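Local coordinates for protein NAD-dependent aldehyde dehydrogenase (Burkholderia multivorans, PDB 5UJU) that probably oxidises aldehydes to carboxylic acids with NAD+ as the electron acceptor, at residues Arg437-Val446 against Pro459-Asp467. Sequence-based numbering, arbitrary orientation.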
ATOM      1  N   ARG A 437      22.163 -24.241  24.396  1.00 26.61           N
ATOM      2  CA  ARG A 437      22.642 -23.258  25.362  1.00 36.40           C
ATOM      3  C   ARG A 437      21.470 -22.679  26.145  1.00 31.51           C
ATOM      4  O   ARG A 437      20.441 -22.338  25.558  1.00 31.97           O
ATOM      5  CB  ARG A 437      23.363 -22.090  24.668  1.00 34.69           C
ATOM      6  CG  ARG A 437      24.519 -22.448  23.782  1.00 36.55           C
ATOM      7  CD  ARG A 437      25.666 -22.986  24.597  1.00 32.85           C
ATOM      8  NE  ARG A 437      26.925 -22.992  23.849  1.00 35.45           N
ATOM      9  CZ  ARG A 437      27.369 -24.028  23.150  1.00 42.53           C
ATOM     10  NH1 ARG A 437      26.650 -25.142  23.094  1.00 46.35           N
ATOM     11  NH2 ARG A 437      28.529 -23.950  22.509  1.00 42.81           N
ATOM     12  N   THR A 438      21.645 -22.529  27.463  1.00 33.23           N
ATOM     13  CA  THR A 438      20.597 -21.985  28.328  1.00 29.97           C
ATOM     14  C   THR A 438      20.635 -20.458  28.311  1.00 29.70           C
ATOM     15  O   THR A 438      21.634 -19.867  27.898  1.00 27.50           O
ATOM     16  CB  THR A 438      20.757 -22.509  29.761  1.00 32.70           C
ATOM     17  OG1 THR A 438      22.019 -22.099  30.312  1.00 27.95           O
ATOM     18  CG2 THR A 438      20.671 -24.027  29.770  1.00 32.89           C
ATOM     19  N   PRO A 439      19.564 -19.790  28.755  1.00 30.42           N
ATOM     20  CA  PRO A 439      19.532 -18.327  28.650  1.00 30.11           C
ATOM     21  C   PRO A 439      20.529 -17.627  29.565  1.00 33.68           C
ATOM     22  O   PRO A 439      20.839 -18.074  30.677  1.00 28.63           O
ATOM     23  CB  PRO A 439      18.093 -17.974  29.045  1.00 31.03           C
ATOM     24  CG  PRO A 439      17.302 -19.221  28.771  1.00 23.94           C
ATOM     25  CD  PRO A 439      18.237 -20.336  29.111  1.00 25.13           C
ATOM     26  N   LEU A 440      21.027 -16.499  29.066  1.00 33.78           N
ATOM     27  CA  LEU A 440      21.849 -15.570  29.824  1.00 33.99           C
ATOM     28  C   LEU A 440      20.975 -14.412  30.286  1.00 39.01           C
ATOM     29  O   LEU A 440      20.310 -13.767  29.465  1.00 32.75           O
ATOM     30  CB  LEU A 440      23.004 -15.048  28.970  1.00 27.87           C
ATOM     31  CG  LEU A 440      23.860 -13.930  29.583  1.00 28.02           C
ATOM     32  CD1 LEU A 440      24.682 -14.446  30.771  1.00 32.77           C
ATOM     33  CD2 LEU A 440      24.754 -13.357  28.522  1.00 30.71           C
ATOM     34  N   VAL A 441      20.968 -14.149  31.593  1.00 31.91           N
ATOM     35  CA  VAL A 441      20.180 -13.064  32.162  1.00 30.31           C
ATOM     36  C   VAL A 441      21.121 -12.119  32.886  1.00 35.00           C
ATOM     37  O   VAL A 441      21.889 -12.546  33.758  1.00 34.50           O
ATOM     38  CB  VAL A 441      19.078 -13.566  33.110  1.00 32.50           C
ATOM     39  CG1 VAL A 441      18.264 -12.374  33.607  1.00 27.81           C
ATOM     40  CG2 VAL A 441      18.148 -14.562  32.392  1.00 23.72           C
ATOM     41  N   LEU A 442      21.063 -10.845  32.521  1.00 33.81           N
ATOM     42  CA  LEU A 442      21.977  -9.842  33.034  1.00 36.49           C
ATOM     43  C   LEU A 442      21.212  -8.746  33.760  1.00 40.90           C
ATOM     44  O   LEU A 442      20.028  -8.508  33.514  1.00 38.36           O
ATOM     45  CB  LEU A 442      22.805  -9.222  31.905  1.00 38.96           C
ATOM     46  CG  LEU A 442      23.590 -10.241  31.079  1.00 41.50           C
ATOM     47  CD1 LEU A 442      23.723  -9.787  29.642  1.00 47.60           C
ATOM     48  CD2 LEU A 442      24.950 -10.468  31.686  1.00 39.51           C
ATOM     49  N   GLN A 443      21.909  -8.075  34.666  1.00 31.92           N
ATOM     50  CA  GLN A 443      21.360  -6.908  35.332  1.00 29.77           C
ATOM     51  C   GLN A 443      22.017  -5.665  34.750  1.00 32.39           C
ATOM     52  O   GLN A 443      23.249  -5.606  34.640  1.00 34.29           O
ATOM     53  CB  GLN A 443      21.595  -6.967  36.846  1.00 31.68           C
ATOM     54  CG  GLN A 443      21.093  -5.731  37.577  1.00 32.00           C
ATOM     55  CD  GLN A 443      21.270  -5.810  39.096  1.00 44.22           C
ATOM     56  OE1 GLN A 443      21.281  -6.888  39.689  1.00 43.42           O
ATOM     57  NE2 GLN A 443      21.410  -4.658  39.720  1.00 41.17           N
ATOM     58  N   LEU A 444      21.197  -4.680  34.381  1.00 32.66           N
ATOM     59  CA  LEU A 444      21.679  -3.375  33.949  1.00 39.83           C
ATOM     60  C   LEU A 444      20.949  -2.271  34.707  1.00 42.68           C
ATOM     61  O   LEU A 444      19.984  -2.508  35.443  1.00 31.96           O
ATOM     62  CB  LEU A 444      21.492  -3.174  32.444  1.00 30.58           C
ATOM     63  CG  LEU A 444      22.414  -4.035  31.589  1.00 37.51           C
ATOM     64  CD1 LEU A 444      22.090  -3.813  30.111  1.00 37.72           C
ATOM     65  CD2 LEU A 444      23.855  -3.689  31.901  1.00 43.89           C
ATOM     66  N   ASP A 445      21.444  -1.054  34.528  1.00 41.59           N
ATOM     67  CA  ASP A 445      20.792   0.163  34.976  1.00 46.47           C
ATOM     68  C   ASP A 445      20.315   0.927  33.752  1.00 41.84           C
ATOM     69  O   ASP A 445      20.811   0.716  32.644  1.00 42.63           O
ATOM     70  CB  ASP A 445      21.744   1.035  35.810  1.00 48.11           C
ATOM     71  CG  ASP A 445      21.065   2.277  36.360  1.00 50.68           C
ATOM     72  OD1 ASP A 445      20.341   2.162  37.375  1.00 52.57           O
ATOM     73  OD2 ASP A 445      21.247   3.363  35.768  1.00 49.45           O
ATOM     74  N   VAL A 446      19.333   1.811  33.962  1.00 36.53           N
ATOM     75  CA  VAL A 446      18.791   2.611  32.868  1.00 42.89           C
ATOM     76  C   VAL A 446      19.875   3.439  32.178  1.00 45.38           C
ATOM     77  O   VAL A 446      19.741   3.777  30.994  1.00 42.04           O
ATOM     78  CB  VAL A 446      17.632   3.492  33.390  1.00 44.11           C
ATOM     79  CG1 VAL A 446      18.132   4.531  34.367  1.00 48.90           C
ATOM     80  CG2 VAL A 446      16.883   4.129  32.241  1.00 46.44           C
ATOM     81  N   PRO A 459      19.412 -16.177  23.279  1.00 28.91           N
ATOM     82  CA  PRO A 459      18.781 -16.231  24.615  1.00 30.87           C
ATOM     83  C   PRO A 459      19.453 -15.281  25.598  1.00 30.45           C
ATOM     84  O   PRO A 459      20.095 -15.690  26.561  1.00 33.48           O
ATOM     85  CB  PRO A 459      18.967 -17.702  25.003  1.00 27.41           C
ATOM     86  CG  PRO A 459      20.281 -18.067  24.361  1.00 28.23           C
ATOM     87  CD  PRO A 459      20.344 -17.295  23.057  1.00 28.65           C
ATOM     88  N   ILE A 460      19.296 -13.983  25.354  1.00 28.04           N
ATOM     89  CA  ILE A 460      19.988 -12.936  26.105  1.00 29.14           C
ATOM     90  C   ILE A 460      18.954 -11.934  26.592  1.00 30.44           C
ATOM     91  O   ILE A 460      18.106 -11.494  25.810  1.00 32.82           O
ATOM     92  CB  ILE A 460      21.036 -12.234  25.222  1.00 34.26           C
ATOM     93  CG1 ILE A 460      22.063 -13.256  24.711  1.00 33.07           C
ATOM     94  CG2 ILE A 460      21.655 -11.021  25.948  1.00 31.00           C
ATOM     95  CD1 ILE A 460      22.845 -12.801  23.464  1.00 34.15           C
ATOM     96  N   SER A 461      19.014 -11.567  27.874  1.00 31.38           N
ATOM     97  CA  SER A 461      18.065 -10.574  28.361  1.00 28.82           C
ATOM     98  C   SER A 461      18.670  -9.727  29.477  1.00 35.67           C
ATOM     99  O   SER A 461      19.671 -10.095  30.106  1.00 33.70           O
ATOM    100  CB  SER A 461      16.766 -11.223  28.841  1.00 30.94           C
ATOM    101  OG  SER A 461      17.008 -12.159  29.876  1.00 31.61           O
ATOM    102  N   PHE A 462      18.031  -8.576  29.706  1.00 31.45           N
ATOM    103  CA  PHE A 462      18.481  -7.578  30.670  1.00 33.02           C
ATOM    104  C   PHE A 462      17.322  -7.220  31.592  1.00 34.72           C
ATOM    105  O   PHE A 462      16.252  -6.813  31.122  1.00 35.32           O
ATOM    106  CB  PHE A 462      18.994  -6.320  29.956  1.00 29.53           C
ATOM    107  CG  PHE A 462      19.894  -6.617  28.793  1.00 30.98           C
ATOM    108  CD1 PHE A 462      21.206  -7.006  28.991  1.00 38.19           C
ATOM    109  CD2 PHE A 462      19.416  -6.526  27.496  1.00 31.12           C
ATOM    110  CE1 PHE A 462      22.030  -7.298  27.911  1.00 35.83           C
ATOM    111  CE2 PHE A 462      20.239  -6.816  26.412  1.00 29.62           C
ATOM    112  CZ  PHE A 462      21.539  -7.206  26.620  1.00 33.18           C
ATOM    113  N   VAL A 463      17.530  -7.397  32.894  1.00 35.08           N
ATOM    114  CA  VAL A 463      16.674  -6.810  33.921  1.00 34.00           C
ATOM    115  C   VAL A 463      17.282  -5.451  34.258  1.00 37.45           C
ATOM    116  O   VAL A 463      18.432  -5.371  34.700  1.00 39.47           O
ATOM    117  CB  VAL A 463      16.584  -7.718  35.159  1.00 32.59           C
ATOM    118  CG1 VAL A 463      15.616  -7.134  36.192  1.00 34.73           C
ATOM    119  CG2 VAL A 463      16.153  -9.130  34.737  1.00 32.59           C
ATOM    120  N   ILE A 464      16.532  -4.382  33.990  1.00 35.80           N
ATOM    121  CA  ILE A 464      17.066  -3.023  33.903  1.00 36.05           C
ATOM    122  C   ILE A 464      16.394  -2.178  34.970  1.00 35.02           C
ATOM    123  O   ILE A 464      15.161  -2.052  34.984  1.00 35.29           O
ATOM    124  CB  ILE A 464      16.837  -2.416  32.506  1.00 31.13           C
ATOM    125  CG1 ILE A 464      17.524  -3.271  31.440  1.00 33.05           C
ATOM    126  CG2 ILE A 464      17.308  -0.950  32.456  1.00 30.10           C
ATOM    127  CD1 ILE A 464      16.977  -3.037  30.033  1.00 36.77           C
ATOM    128  N   ALA A 465      17.200  -1.596  35.857  1.00 35.00           N
ATOM    129  CA  ALA A 465      16.674  -0.767  36.936  1.00 36.68           C
ATOM    130  C   ALA A 465      16.399   0.643  36.419  1.00 41.39           C
ATOM    131  O   ALA A 465      17.310   1.322  35.932  1.00 43.19           O
ATOM    132  CB  ALA A 465      17.656  -0.729  38.110  1.00 34.42           C
ATOM    133  N   THR A 466      15.154   1.087  36.555  1.00 36.75           N
ATOM    134  CA  THR A 466      14.715   2.418  36.162  1.00 34.30           C
ATOM    135  C   THR A 466      14.399   3.252  37.406  1.00 38.49           C
ATOM    136  O   THR A 466      14.287   2.730  38.518  1.00 38.88           O
ATOM    137  CB  THR A 466      13.478   2.332  35.264  1.00 40.99           C
ATOM    138  OG1 THR A 466      12.373   1.838  36.034  1.00 38.08           O
ATOM    139  CG2 THR A 466      13.725   1.377  34.055  1.00 38.63           C
ATOM    140  N   ASP A 467      14.260   4.569  37.208  1.00 41.54           N
ATOM    141  CA  ASP A 467      13.900   5.453  38.315  1.00 46.98           C
ATOM    142  C   ASP A 467      12.470   5.228  38.779  1.00 48.38           C
ATOM    143  O   ASP A 467      12.166   5.429  39.959  1.00 50.16           O
ATOM    144  CB  ASP A 467      14.088   6.912  37.915  1.00 46.56           C
ATOM    145  CG  ASP A 467      15.532   7.255  37.669  1.00 48.92           C
ATOM    146  OD1 ASP A 467      16.398   6.509  38.166  1.00 48.74           O
ATOM    147  OD2 ASP A 467      15.803   8.256  36.975  1.00 54.32           O
TER
HETATM  148  O   HOH W   1      17.637 -14.473  28.574  1.00 27.14           O
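Pro459 opens the contact by laying its CB 4.1 Å from Pro439 CB, while its carbonyl O accepts Leu440 N at 2.8 Å. These are the first links between two parallel neighbours, strands 440-445 and 460-466, joined through helix 449-452 as a beta-alpha-beta unit in a mixed sheet of the aldehyde dehydrogenase fold. Proline suits this start of the pairing, for its carbonyl can accept although its nitrogen has no hydrogen to give. From Ser461 on, odd-numbered residues of 460-466 bond through both N and O to the flanking even residues opposite, the regular parallel pattern. In Ser461 a chi1 of 59° turns OG into the gap between backbone N and carbonyl carbon; it shares a water with Leu440 O, which accepts from it at 2.9 Å, giving the buried hydroxyl a polar partner among apolar neighbours such as Val441. On the other face Phe462, met edge-to-face by Trp456, runs alongside two leucines pointing the same way: Leu442 CD1 meets CE1 at 3.5 Å and Leu444 CD1 approaches CD1 of the ring, both obliquely. The beta-branched Val463, at home in an extended strand, touches Val441 CG1 with CG2, and Phe373 of helix 373-388 packs on it. Ile464 sets CG1 against Leu444 CB. Ala465 is small enough to sit beside Asp445, whose OD1 is salt-bridged to Arg361 and OD2 accepts Ala447 N; its O accepts Val446 N at 2.9 Å, with an N-H...O angle of 137°.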